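Putative branched-chain amino acid ABC transporter (Rhodospirillum rubrum ATCC 11170, PDB 3HUT) probably binds branched-chain or related amino acids outside the cytoplasmic membrane and delivers them to an ABC transporter for uptake. Local coordinates at residues L6-P12 with V73-D79; E26-L30 with A266-Y271; T140-V144 with G167-V171. All blocks are in the same frame, centred on the assembly; numbering follows the deposited sequence.

How the interactions relate
Strand 5-11 opens the chain and forms the first half of interaction 1. Helix 18-37 follows and carries E26-L30, the first half of interaction 2. The chain then reaches V73-D79, and interaction 1 closes with two parallel strands side by side. Further on, T140-V144 and G167-V171 close interaction 3, which joins the two strands of a beta-alpha-beta unit. Only at A266-Y271 does interaction 2 close, so interaction 3 is nested within its loop, while interactions 1 and 2 cross. These two touch where Y9 packs on A28, joining sheet to helix layer. Interaction 3 belongs to another sheet, with its centre about 44 Å from that of interaction 1.

Interaction 1. Residues L6-P12 with V73-D79; sequences LLGYELP and VVGVLGD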
ATOM      1  N   LEU A   6     -11.166  -2.062  24.139  1.00 13.31           N
ATOM      2  CA  LEU A   6     -11.123  -0.831  23.362  1.00 13.65           C
ATOM      3  C   LEU A   6      -9.871  -0.583  22.537  1.00 12.77           C
ATOM      4  O   LEU A   6      -8.749  -0.749  23.015  1.00 12.04           O
ATOM      5  CB  LEU A   6     -11.308   0.377  24.282  1.00 15.73           C
ATOM      6  CG  LEU A   6     -12.650   1.104  24.331  1.00 21.40           C
ATOM      7  CD1 LEU A   6     -13.729   0.171  24.855  1.00 22.64           C
ATOM      8  CD2 LEU A   6     -12.515   2.335  25.222  1.00 20.27           C
ATOM      9  N   LEU A   7     -10.089  -0.161  21.297  1.00 10.05           N
ATOM     10  CA  LEU A   7      -9.013   0.200  20.384  1.00  9.99           C
ATOM     11  C   LEU A   7      -9.312   1.634  19.967  1.00 11.01           C
ATOM     12  O   LEU A   7     -10.474   2.004  19.799  1.00 10.73           O
ATOM     13  CB  LEU A   7      -9.015  -0.686  19.134  1.00  8.71           C
ATOM     14  CG  LEU A   7      -8.683  -2.170  19.310  1.00  8.54           C
ATOM     15  CD1 LEU A   7      -8.863  -2.871  17.973  1.00  5.98           C
ATOM     16  CD2 LEU A   7      -7.253  -2.331  19.817  1.00  6.56           C
ATOM     17  N   GLY A   8      -8.276   2.449  19.820  1.00  9.97           N
ATOM     18  CA  GLY A   8      -8.502   3.815  19.393  1.00  7.54           C
ATOM     19  C   GLY A   8      -8.237   3.876  17.905  1.00  7.58           C
ATOM     20  O   GLY A   8      -7.529   3.028  17.370  1.00  8.26           O
ATOM     21  N   TYR A   9      -8.828   4.843  17.218  1.00  7.48           N
ATOM     22  CA  TYR A   9      -8.581   4.986  15.793  1.00  8.03           C
ATOM     23  C   TYR A   9      -8.588   6.470  15.467  1.00  8.61           C
ATOM     24  O   TYR A   9      -9.634   7.115  15.517  1.00  6.96           O
ATOM     25  CB  TYR A   9      -9.657   4.256  14.977  1.00  8.01           C
ATOM     26  CG  TYR A   9      -9.264   3.941  13.540  1.00  9.74           C
ATOM     27  CD1 TYR A   9      -9.851   2.872  12.857  1.00  9.99           C
ATOM     28  CD2 TYR A   9      -8.299   4.697  12.868  1.00 10.38           C
ATOM     29  CE1 TYR A   9      -9.481   2.554  11.546  1.00  9.84           C
ATOM     30  CE2 TYR A   9      -7.924   4.389  11.558  1.00  8.85           C
ATOM     31  CZ  TYR A   9      -8.517   3.314  10.906  1.00  8.81           C
ATOM     32  OH  TYR A   9      -8.130   2.985   9.625  1.00  9.47           O
ATOM     33  N   GLU A  10      -7.412   7.020  15.180  1.00  6.12           N
ATOM     34  CA  GLU A  10      -7.325   8.424  14.813  1.00  7.93           C
ATOM     35  C   GLU A  10      -7.278   8.466  13.291  1.00  7.84           C
ATOM     36  O   GLU A  10      -6.495   7.748  12.663  1.00  7.45           O
ATOM     37  CB  GLU A  10      -6.080   9.087  15.417  1.00  6.13           C
ATOM     38  CG  GLU A  10      -4.756   8.386  15.129  1.00  6.92           C
ATOM     39  CD  GLU A  10      -3.565   9.184  15.635  1.00  9.10           C
ATOM     40  OE1 GLU A  10      -3.190  10.179  14.978  1.00  8.36           O
ATOM     41  OE2 GLU A  10      -3.009   8.828  16.699  1.00  8.58           O
ATOM     42  N   LEU A  11      -8.140   9.293  12.707  1.00  8.61           N
ATOM     43  CA  LEU A  11      -8.233   9.437  11.260  1.00  8.48           C
ATOM     44  C   LEU A  11      -8.863  10.777  10.886  1.00  9.19           C
ATOM     45  O   LEU A  11      -9.578  11.388  11.686  1.00  8.32           O
ATOM     46  CB  LEU A  11      -9.063   8.290  10.662  1.00  8.89           C
ATOM     47  CG  LEU A  11     -10.306   7.784  11.406  1.00 10.93           C
ATOM     48  CD1 LEU A  11     -11.121   8.933  11.957  1.00 10.43           C
ATOM     49  CD2 LEU A  11     -11.147   6.934  10.467  1.00 11.81           C
ATOM     50  N   PRO A  12      -8.597  11.253   9.664  1.00  9.70           N
ATOM     51  CA  PRO A  12      -9.146  12.532   9.203  1.00 10.01           C
ATOM     52  C   PRO A  12     -10.587  12.473   8.702  1.00 10.17           C
ATOM     53  O   PRO A  12     -10.867  11.863   7.673  1.00 10.76           O
ATOM     54  CB  PRO A  12      -8.161  12.946   8.114  1.00 10.71           C
ATOM     55  CG  PRO A  12      -7.763  11.633   7.513  1.00  9.65           C
ATOM     56  CD  PRO A  12      -7.577  10.744   8.729  1.00 10.25           C
ATOM     57  N   VAL A  73      -7.947   1.727  26.388  1.00 11.69           N
ATOM     58  CA  VAL A  73      -7.397   1.678  25.039  1.00 10.25           C
ATOM     59  C   VAL A  73      -6.091   0.887  25.045  1.00  8.55           C
ATOM     60  O   VAL A  73      -5.084   1.347  25.580  1.00  8.80           O
ATOM     61  CB  VAL A  73      -7.133   3.096  24.512  1.00  9.94           C
ATOM     62  CG1 VAL A  73      -6.590   3.029  23.094  1.00 11.82           C
ATOM     63  CG2 VAL A  73      -8.426   3.921  24.567  1.00 11.40           C
ATOM     64  N   VAL A  74      -6.106  -0.300  24.451  1.00  7.81           N
ATOM     65  CA  VAL A  74      -4.915  -1.140  24.436  1.00  8.12           C
ATOM     66  C   VAL A  74      -4.094  -1.029  23.159  1.00  8.30           C
ATOM     67  O   VAL A  74      -2.962  -1.515  23.091  1.00  5.56           O
ATOM     68  CB  VAL A  74      -5.288  -2.621  24.669  1.00  9.05           C
ATOM     69  CG1 VAL A  74      -5.901  -2.785  26.051  1.00  9.11           C
ATOM     70  CG2 VAL A  74      -6.265  -3.089  23.602  1.00  9.71           C
ATOM     71  N   GLY A  75      -4.666  -0.388  22.148  1.00  7.55           N
ATOM     72  CA  GLY A  75      -3.966  -0.231  20.892  1.00  7.39           C
ATOM     73  C   GLY A  75      -4.622   0.869  20.091  1.00  8.65           C
ATOM     74  O   GLY A  75      -5.792   1.181  20.300  1.00 10.59           O
ATOM     75  N   VAL A  76      -3.877   1.464  19.171  1.00  8.09           N
ATOM     76  CA  VAL A  76      -4.431   2.531  18.356  1.00  8.36           C
ATOM     77  C   VAL A  76      -4.240   2.258  16.869  1.00 11.01           C
ATOM     78  O   VAL A  76      -3.126   1.962  16.432  1.00  8.70           O
ATOM     79  CB  VAL A  76      -3.759   3.892  18.678  1.00 10.27           C
ATOM     80  CG1 VAL A  76      -4.222   4.957  17.680  1.00  7.61           C
ATOM     81  CG2 VAL A  76      -4.102   4.323  20.097  1.00  8.14           C
ATOM     82  N   LEU A  77      -5.328   2.338  16.102  1.00  9.95           N
ATOM     83  CA  LEU A  77      -5.262   2.176  14.653  1.00 11.51           C
ATOM     84  C   LEU A  77      -4.905   3.596  14.314  1.00 15.92           C
ATOM     85  O   LEU A  77      -5.567   4.535  14.757  1.00 12.21           O
ATOM     86  CB  LEU A  77      -6.614   1.774  14.106  1.00 10.19           C
ATOM     87  CG  LEU A  77      -6.765   0.291  14.413  1.00 10.49           C
ATOM     88  CD1 LEU A  77      -8.211  -0.107  14.340  1.00  9.84           C
ATOM     89  CD2 LEU A  77      -5.898  -0.499  13.431  1.00 10.18           C
ATOM     90  N   GLY A  78      -3.887   3.788  13.494  1.00 20.12           N
ATOM     91  CA  GLY A  78      -3.460   5.155  13.353  1.00 24.52           C
ATOM     92  C   GLY A  78      -3.072   6.019  12.204  1.00 23.51           C
ATOM     93  O   GLY A  78      -1.952   6.040  11.734  1.00 27.68           O
ATOM     94  N   ASP A  79      -4.017   6.863  11.865  1.00 23.30           N
ATOM     95  CA  ASP A  79      -3.851   7.857  10.841  1.00 17.44           C
ATOM     96  C   ASP A  79      -3.330   7.653   9.456  1.00 15.41           C
ATOM     97  O   ASP A  79      -2.454   6.862   9.152  1.00 15.00           O
ATOM     98  CB  ASP A  79      -3.160   9.070  11.455  1.00 15.03           C
ATOM     99  CG  ASP A  79      -4.137  10.223  11.692  1.00 16.06           C
ATOM    100  OD1 ASP A  79      -4.766  10.643  10.698  1.00 12.25           O
ATOM    101  OD2 ASP A  79      -4.290  10.707  12.844  1.00 13.87           O
TER
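Strands 6-11 and 73-78 run parallel, and G8 to E10 pair with V76 to G78 through backbone bonds. G8 is held through both its backbone N and its backbone O: its N donates to G75 O at 2.8 Å, and its O accepts L77 N at 2.6 Å. E10 continues the ladder, with its N bonded to L77 O and its O accepting D79 N. V74 N also donates to L6 O.

The main apolar contact is between Y9 and L77. CG of Y9 lies anti to its backbone N (chi1 -160°), which lays the ring across the L77 side chain. L77 CB sits over the ring centre in a CH-pi contact, 3.5 Å from the centroid of the Y9 ring. L77 CD1 comes in near Y9 CD1. L11 CD2 lies over the opposite ring face, toward the rim. An alanine in place of Y9 would remove this ring and is likely to leave L77 CB and L11 CD2 each without the ring face it packs on. Near the start of the strands, L7 CD2 meets V74 CG2 at 4.0 Å.

The polar contact lies on the E10 side, at the end of the strands. E10 OE1 lies 2.5 Å from D79 OD2, and the two carboxylate planes are turned 81° apart. Oxygens this close suggest that one of the acids holds a proton. The other oxygens have partners too: E10 OE2 bonds to Y92 OH on helix 82-95, and D79 OD1 bonds to S53 OG. D79 OD1 also lies 3.4 Å from P12 CD.

Helices 18-37 and 277-296 pack on the face bearing Y9 and L77, while helix 82-95 packs on that of E10. This parallel sheet between helix layers, with strand order 2-1-3-4-5, is the Rossmann-like lobe of a type I periplasmic binding protein.

Interaction 2. Residues E26-L30 with A266-Y271; sequences EAARL and AYETLY
E26 reaches from helix 18-37 to Y267 and Y271 on helix 258-271, a helix-helix contact in one alpha/beta lobe of the periplasmic binding protein fold. The two segments cross at 109°. E26 CB lies over the centre of the Y271 ring in a CH-pi contact, 3.6 Å from its centroid. CG is anti to the carbonyl carbon (chi1 -65°), and the extended chain then runs along the same ring, with CG near Y271 CE1 and CD1. The carboxylate remains stacked on Y271, the planes 29° apart. At one tip, OE1 is 2.5 Å from Y267 OH, at best a weak hydrogen bond, since that hydroxyl proton has another acceptor within reach. At the other, OE2 accepts a water that also donates to Y271 O, bridging the two helices.

L270 CG covers the opposite face of the Y271 ring, so that ring is held between E26 and its own neighbour. Y271 CD2 in turn lies over the Y267 ring. Beside these aromatics, L30 sends CD2 to A266 CB and CD1 to L270 CD2. The hydroxyl end of Y271 reaches the helix backbone, where Y271 OH donates a weak hydrogen bond to E26 O at 2.6 Å.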
ATOM      1  N   GLU A  26     -15.567   3.088   6.917  1.00  8.49           N
ATOM      2  CA  GLU A  26     -16.451   2.153   6.231  1.00  9.08           C
ATOM      3  C   GLU A  26     -15.836   0.754   6.293  1.00  8.93           C
ATOM      4  O   GLU A  26     -16.512  -0.224   6.601  1.00  8.46           O
ATOM      5  CB  GLU A  26     -16.645   2.570   4.772  1.00  9.98           C
ATOM      6  CG  GLU A  26     -17.378   3.894   4.591  1.00 12.37           C
ATOM      7  CD  GLU A  26     -17.682   4.198   3.135  1.00 16.28           C
ATOM      8  OE1 GLU A  26     -16.791   3.996   2.282  1.00 16.48           O
ATOM      9  OE2 GLU A  26     -18.809   4.647   2.840  1.00 18.56           O
ATOM     10  N   ALA A  27     -14.540   0.675   6.012  1.00  8.32           N
ATOM     11  CA  ALA A  27     -13.826  -0.593   6.036  1.00  7.96           C
ATOM     12  C   ALA A  27     -13.727  -1.136   7.458  1.00  8.64           C
ATOM     13  O   ALA A  27     -13.923  -2.332   7.690  1.00  8.61           O
ATOM     14  CB  ALA A  27     -12.433  -0.413   5.444  1.00  8.85           C
ATOM     15  N   ALA A  28     -13.426  -0.254   8.407  1.00  8.43           N
ATOM     16  CA  ALA A  28     -13.300  -0.650   9.809  1.00  8.66           C
ATOM     17  C   ALA A  28     -14.571  -1.318  10.315  1.00 10.59           C
ATOM     18  O   ALA A  28     -14.528  -2.379  10.944  1.00 10.75           O
ATOM     19  CB  ALA A  28     -12.983   0.568  10.671  1.00  7.52           C
ATOM     20  N   ARG A  29     -15.701  -0.684  10.033  1.00 11.24           N
ATOM     21  CA  ARG A  29     -17.003  -1.187  10.453  1.00 12.50           C
ATOM     22  C   ARG A  29     -17.255  -2.609   9.956  1.00 10.54           C
ATOM     23  O   ARG A  29     -17.706  -3.468  10.710  1.00  8.99           O
ATOM     24  CB  ARG A  29     -18.092  -0.237   9.939  1.00 16.27           C
ATOM     25  CG  ARG A  29     -19.507  -0.801   9.898  1.00 23.22           C
ATOM     26  CD  ARG A  29     -20.131  -0.944  11.275  1.00 29.91           C
ATOM     27  NE  ARG A  29     -21.571  -1.186  11.174  1.00 35.16           N
ATOM     28  CZ  ARG A  29     -22.373  -1.413  12.209  1.00 37.80           C
ATOM     29  NH1 ARG A  29     -21.881  -1.433  13.440  1.00 39.85           N
ATOM     30  NH2 ARG A  29     -23.671  -1.616  12.013  1.00 39.35           N
ATOM     31  N   LEU A  30     -16.962  -2.854   8.684  1.00  9.80           N
ATOM     32  CA  LEU A  30     -17.174  -4.176   8.099  1.00 10.55           C
ATOM     33  C   LEU A  30     -16.343  -5.244   8.815  1.00 10.71           C
ATOM     34  O   LEU A  30     -16.855  -6.293   9.198  1.00 10.61           O
ATOM     35  CB  LEU A  30     -16.808  -4.148   6.616  1.00 13.73           C
ATOM     36  CG  LEU A  30     -17.309  -5.291   5.732  1.00 15.66           C
ATOM     37  CD1 LEU A  30     -18.827  -5.330   5.754  1.00 16.96           C
ATOM     38  CD2 LEU A  30     -16.822  -5.076   4.306  1.00 17.02           C
ATOM     39  N   ALA A 266     -18.869  -7.503  -0.382  1.00  9.24           N
ATOM     40  CA  ALA A 266     -19.475  -7.019   0.855  1.00  9.55           C
ATOM     41  C   ALA A 266     -19.462  -5.498   0.918  1.00  9.77           C
ATOM     42  O   ALA A 266     -20.451  -4.875   1.316  1.00 10.29           O
ATOM     43  CB  ALA A 266     -18.733  -7.582   2.060  1.00  9.68           C
ATOM     44  N   TYR A 267     -18.335  -4.914   0.524  1.00 10.25           N
ATOM     45  CA  TYR A 267     -18.150  -3.467   0.545  1.00 12.33           C
ATOM     46  C   TYR A 267     -19.082  -2.718  -0.409  1.00 11.86           C
ATOM     47  O   TYR A 267     -19.727  -1.739  -0.023  1.00 11.70           O
ATOM     48  CB  TYR A 267     -16.701  -3.130   0.190  1.00 12.53           C
ATOM     49  CG  TYR A 267     -16.306  -1.721   0.547  1.00 12.66           C
ATOM     50  CD1 TYR A 267     -15.656  -1.446   1.750  1.00 12.95           C
ATOM     51  CD2 TYR A 267     -16.591  -0.659  -0.309  1.00 12.49           C
ATOM     52  CE1 TYR A 267     -15.299  -0.147   2.092  1.00 13.56           C
ATOM     53  CE2 TYR A 267     -16.240   0.647   0.026  1.00 14.80           C
ATOM     54  CZ  TYR A 267     -15.593   0.892   1.228  1.00 13.07           C
ATOM     55  OH  TYR A 267     -15.227   2.173   1.561  1.00 18.18           O
ATOM     56  N   GLU A 268     -19.137  -3.171  -1.658  1.00 12.49           N
ATOM     57  CA  GLU A 268     -19.983  -2.533  -2.662  1.00 12.17           C
ATOM     58  C   GLU A 268     -21.451  -2.664  -2.292  1.00 11.92           C
ATOM     59  O   GLU A 268     -22.229  -1.723  -2.450  1.00 11.55           O
ATOM     60  CB  GLU A 268     -19.733  -3.153  -4.042  1.00 12.16           C
ATOM     61  CG  GLU A 268     -18.279  -3.081  -4.479  1.00 16.46           C
ATOM     62  CD  GLU A 268     -18.065  -3.546  -5.911  1.00 19.92           C
ATOM     63  OE1 GLU A 268     -18.607  -4.609  -6.284  1.00 21.79           O
ATOM     64  OE2 GLU A 268     -17.344  -2.849  -6.659  1.00 21.72           O
ATOM     65  N   THR A 269     -21.821  -3.830  -1.778  1.00 11.16           N
ATOM     66  CA  THR A 269     -23.197  -4.085  -1.381  1.00 10.98           C
ATOM     67  C   THR A 269     -23.635  -3.162  -0.249  1.00 12.43           C
ATOM     68  O   THR A 269     -24.715  -2.569  -0.288  1.00 10.82           O
ATOM     69  CB  THR A 269     -23.372  -5.544  -0.918  1.00  8.89           C
ATOM     70  OG1 THR A 269     -23.217  -6.418  -2.041  1.00  7.95           O
ATOM     71  CG2 THR A 269     -24.748  -5.755  -0.294  1.00  8.59           C
ATOM     72  N   LEU A 270     -22.782  -3.040   0.758  1.00 12.38           N
ATOM     73  CA  LEU A 270     -23.090  -2.216   1.915  1.00 14.45           C
ATOM     74  C   LEU A 270     -22.920  -0.716   1.711  1.00 14.31           C
ATOM     75  O   LEU A 270     -23.723   0.069   2.214  1.00 15.75           O
ATOM     76  CB  LEU A 270     -22.231  -2.664   3.099  1.00 15.60           C
ATOM     77  CG  LEU A 270     -22.375  -1.887   4.406  1.00 18.78           C
ATOM     78  CD1 LEU A 270     -23.823  -1.909   4.867  1.00 21.15           C
ATOM     79  CD2 LEU A 270     -21.465  -2.506   5.459  1.00 20.13           C
ATOM     80  N   TYR A 271     -21.894  -0.319   0.968  1.00 13.90           N
ATOM     81  CA  TYR A 271     -21.614   1.100   0.759  1.00 15.11           C
ATOM     82  C   TYR A 271     -21.960   1.679  -0.610  1.00 16.59           C
ATOM     83  O   TYR A 271     -21.874   2.894  -0.815  1.00 16.91           O
ATOM     84  CB  TYR A 271     -20.144   1.367   1.094  1.00 12.46           C
ATOM     85  CG  TYR A 271     -19.818   0.985   2.519  1.00 13.82           C
ATOM     86  CD1 TYR A 271     -20.443   1.628   3.587  1.00 14.27           C
ATOM     87  CD2 TYR A 271     -18.926  -0.049   2.805  1.00 14.30           C
ATOM     88  CE1 TYR A 271     -20.194   1.254   4.902  1.00 13.39           C
ATOM     89  CE2 TYR A 271     -18.670  -0.434   4.125  1.00 14.62           C
ATOM     90  CZ  TYR A 271     -19.310   0.224   5.166  1.00 14.55           C
ATOM     91  OH  TYR A 271     -19.079  -0.146   6.470  1.00 15.38           O
TER
HETATM   92  O   HOH W   1     -20.825   5.144   1.157  1.00 35.96           O

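Interaction 3. Residues T140-V144 with G167-V171; sequences TSVAV and GGAVV
Strands 141-144 and 169-171 run parallel, S141 beside A169 and V142 beside V170, and T140 leads in from the loop before the first. They are the two strands of a beta-alpha-beta unit, with helix 150-165 between them. The short strand axes are strongly twisted, 53° apart. T140 O accepts A169 N at 2.7 Å, with the donor tilted 32° from the carbonyl plane. A169 O then receives V142 N at 3.0 Å, nearly in line with its C=O. The third bond, V171 N to V142 O, is weak and bent, with an angle of 128° at the hydrogen. CA-H contacts add to this ladder, as where S141 CA approaches A169 O.

G167 has positive phi and is the C-prime residue of a Schellman motif that ends helix 150-165. G168 N returns to F163 O, and G167 N to E164 O. The chain thus passes from the helix into the second strand within a few residues.

V142 and V170 point to one face of the sheet. V142 and V144 also pack on F159 of helix 150-165, which lies over this face. S141 and A169 point to the other face. S141 OG bonds to Q196 N, and A143 pairs through its backbone with A197 and Y199, so strand 141-147 has a neighbour on each edge. V171 CG2 rests near V142 O at 3.7 Å. V170 CG1 is anti to its backbone N (chi1 -179°), and this turn carries it across to the first strand, where it touches V144 CG2 at 3.7 Å.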
ATOM      1  N   THR A 140      17.528  -9.298 -19.418  1.00 12.54           N
ATOM      2  CA  THR A 140      18.866  -9.020 -18.916  1.00 13.78           C
ATOM      3  C   THR A 140      19.283  -7.578 -19.175  1.00 13.33           C
ATOM      4  O   THR A 140      20.306  -7.128 -18.665  1.00 13.97           O
ATOM      5  CB  THR A 140      19.904  -9.964 -19.546  1.00 14.64           C
ATOM      6  OG1 THR A 140      19.787  -9.920 -20.972  1.00 15.85           O
ATOM      7  CG2 THR A 140      19.680 -11.382 -19.069  1.00 15.51           C
ATOM      8  N   SER A 141      18.497  -6.859 -19.975  1.00 12.04           N
ATOM      9  CA  SER A 141      18.785  -5.454 -20.261  1.00 14.10           C
ATOM     10  C   SER A 141      17.457  -4.713 -20.320  1.00 14.02           C
ATOM     11  O   SER A 141      16.534  -5.129 -21.021  1.00 16.30           O
ATOM     12  CB  SER A 141      19.516  -5.290 -21.596  1.00 13.88           C
ATOM     13  OG  SER A 141      18.615  -5.416 -22.680  1.00 19.26           O
ATOM     14  N   VAL A 142      17.357  -3.613 -19.587  1.00 14.00           N
ATOM     15  CA  VAL A 142      16.116  -2.860 -19.562  1.00 12.86           C
ATOM     16  C   VAL A 142      16.339  -1.353 -19.571  1.00 13.28           C
ATOM     17  O   VAL A 142      17.439  -0.861 -19.298  1.00 11.94           O
ATOM     18  CB  VAL A 142      15.298  -3.230 -18.296  1.00 13.82           C
ATOM     19  CG1 VAL A 142      16.040  -2.753 -17.052  1.00 11.70           C
ATOM     20  CG2 VAL A 142      13.894  -2.629 -18.364  1.00 14.45           C
ATOM     21  N   ALA A 143      15.278  -0.630 -19.898  1.00 12.33           N
ATOM     22  CA  ALA A 143      15.304   0.819 -19.907  1.00 10.77           C
ATOM     23  C   ALA A 143      14.435   1.204 -18.717  1.00 11.42           C
ATOM     24  O   ALA A 143      13.348   0.651 -18.536  1.00  9.90           O
ATOM     25  CB  ALA A 143      14.695   1.357 -21.202  1.00 10.25           C
ATOM     26  N   VAL A 144      14.916   2.121 -17.888  1.00 10.46           N
ATOM     27  CA  VAL A 144      14.135   2.551 -16.742  1.00 11.04           C
ATOM     28  C   VAL A 144      13.746   4.010 -16.921  1.00 12.57           C
ATOM     29  O   VAL A 144      14.602   4.869 -17.130  1.00 13.97           O
ATOM     30  CB  VAL A 144      14.918   2.422 -15.425  1.00 11.84           C
ATOM     31  CG1 VAL A 144      14.065   2.949 -14.270  1.00 12.00           C
ATOM     32  CG2 VAL A 144      15.313   0.963 -15.183  1.00  9.58           C
ATOM     33  N   GLY A 167      22.350  -9.596 -12.122  1.00 13.98           N
ATOM     34  CA  GLY A 167      23.069  -9.714 -13.379  1.00 13.27           C
ATOM     35  C   GLY A 167      22.500  -8.953 -14.560  1.00 14.89           C
ATOM     36  O   GLY A 167      23.008  -9.072 -15.676  1.00 13.89           O
ATOM     37  N   GLY A 168      21.450  -8.172 -14.330  1.00 14.17           N
ATOM     38  CA  GLY A 168      20.858  -7.416 -15.418  1.00 14.55           C
ATOM     39  C   GLY A 168      21.528  -6.072 -15.598  1.00 14.39           C
ATOM     40  O   GLY A 168      22.215  -5.583 -14.700  1.00 14.85           O
ATOM     41  N   ALA A 169      21.337  -5.469 -16.764  1.00 14.42           N
ATOM     42  CA  ALA A 169      21.927  -4.168 -17.041  1.00 13.69           C
ATOM     43  C   ALA A 169      20.851  -3.141 -17.368  1.00 13.08           C
ATOM     44  O   ALA A 169      19.863  -3.446 -18.036  1.00 10.73           O
ATOM     45  CB  ALA A 169      22.917  -4.273 -18.201  1.00 13.61           C
ATOM     46  N   VAL A 170      21.053  -1.925 -16.876  1.00 14.45           N
ATOM     47  CA  VAL A 170      20.139  -0.821 -17.132  1.00 14.70           C
ATOM     48  C   VAL A 170      20.841   0.030 -18.185  1.00 14.40           C
ATOM     49  O   VAL A 170      21.648   0.898 -17.853  1.00 15.24           O
ATOM     50  CB  VAL A 170      19.908   0.025 -15.863  1.00 14.80           C
ATOM     51  CG1 VAL A 170      18.921   1.145 -16.163  1.00 13.45           C
ATOM     52  CG2 VAL A 170      19.390  -0.858 -14.737  1.00 15.53           C
ATOM     53  N   VAL A 171      20.538  -0.233 -19.451  1.00 13.38           N
ATOM     54  CA  VAL A 171      21.170   0.475 -20.559  1.00 14.92           C
ATOM     55  C   VAL A 171      20.612   1.871 -20.839  1.00 15.71           C
ATOM     56  O   VAL A 171      21.221   2.656 -21.565  1.00 13.14           O
ATOM     57  CB  VAL A 171      21.102  -0.375 -21.839  1.00 13.98           C
ATOM     58  CG1 VAL A 171      21.838  -1.682 -21.615  1.00 13.68           C
ATOM     59  CG2 VAL A 171      19.651  -0.642 -22.215  1.00 13.61           C
TER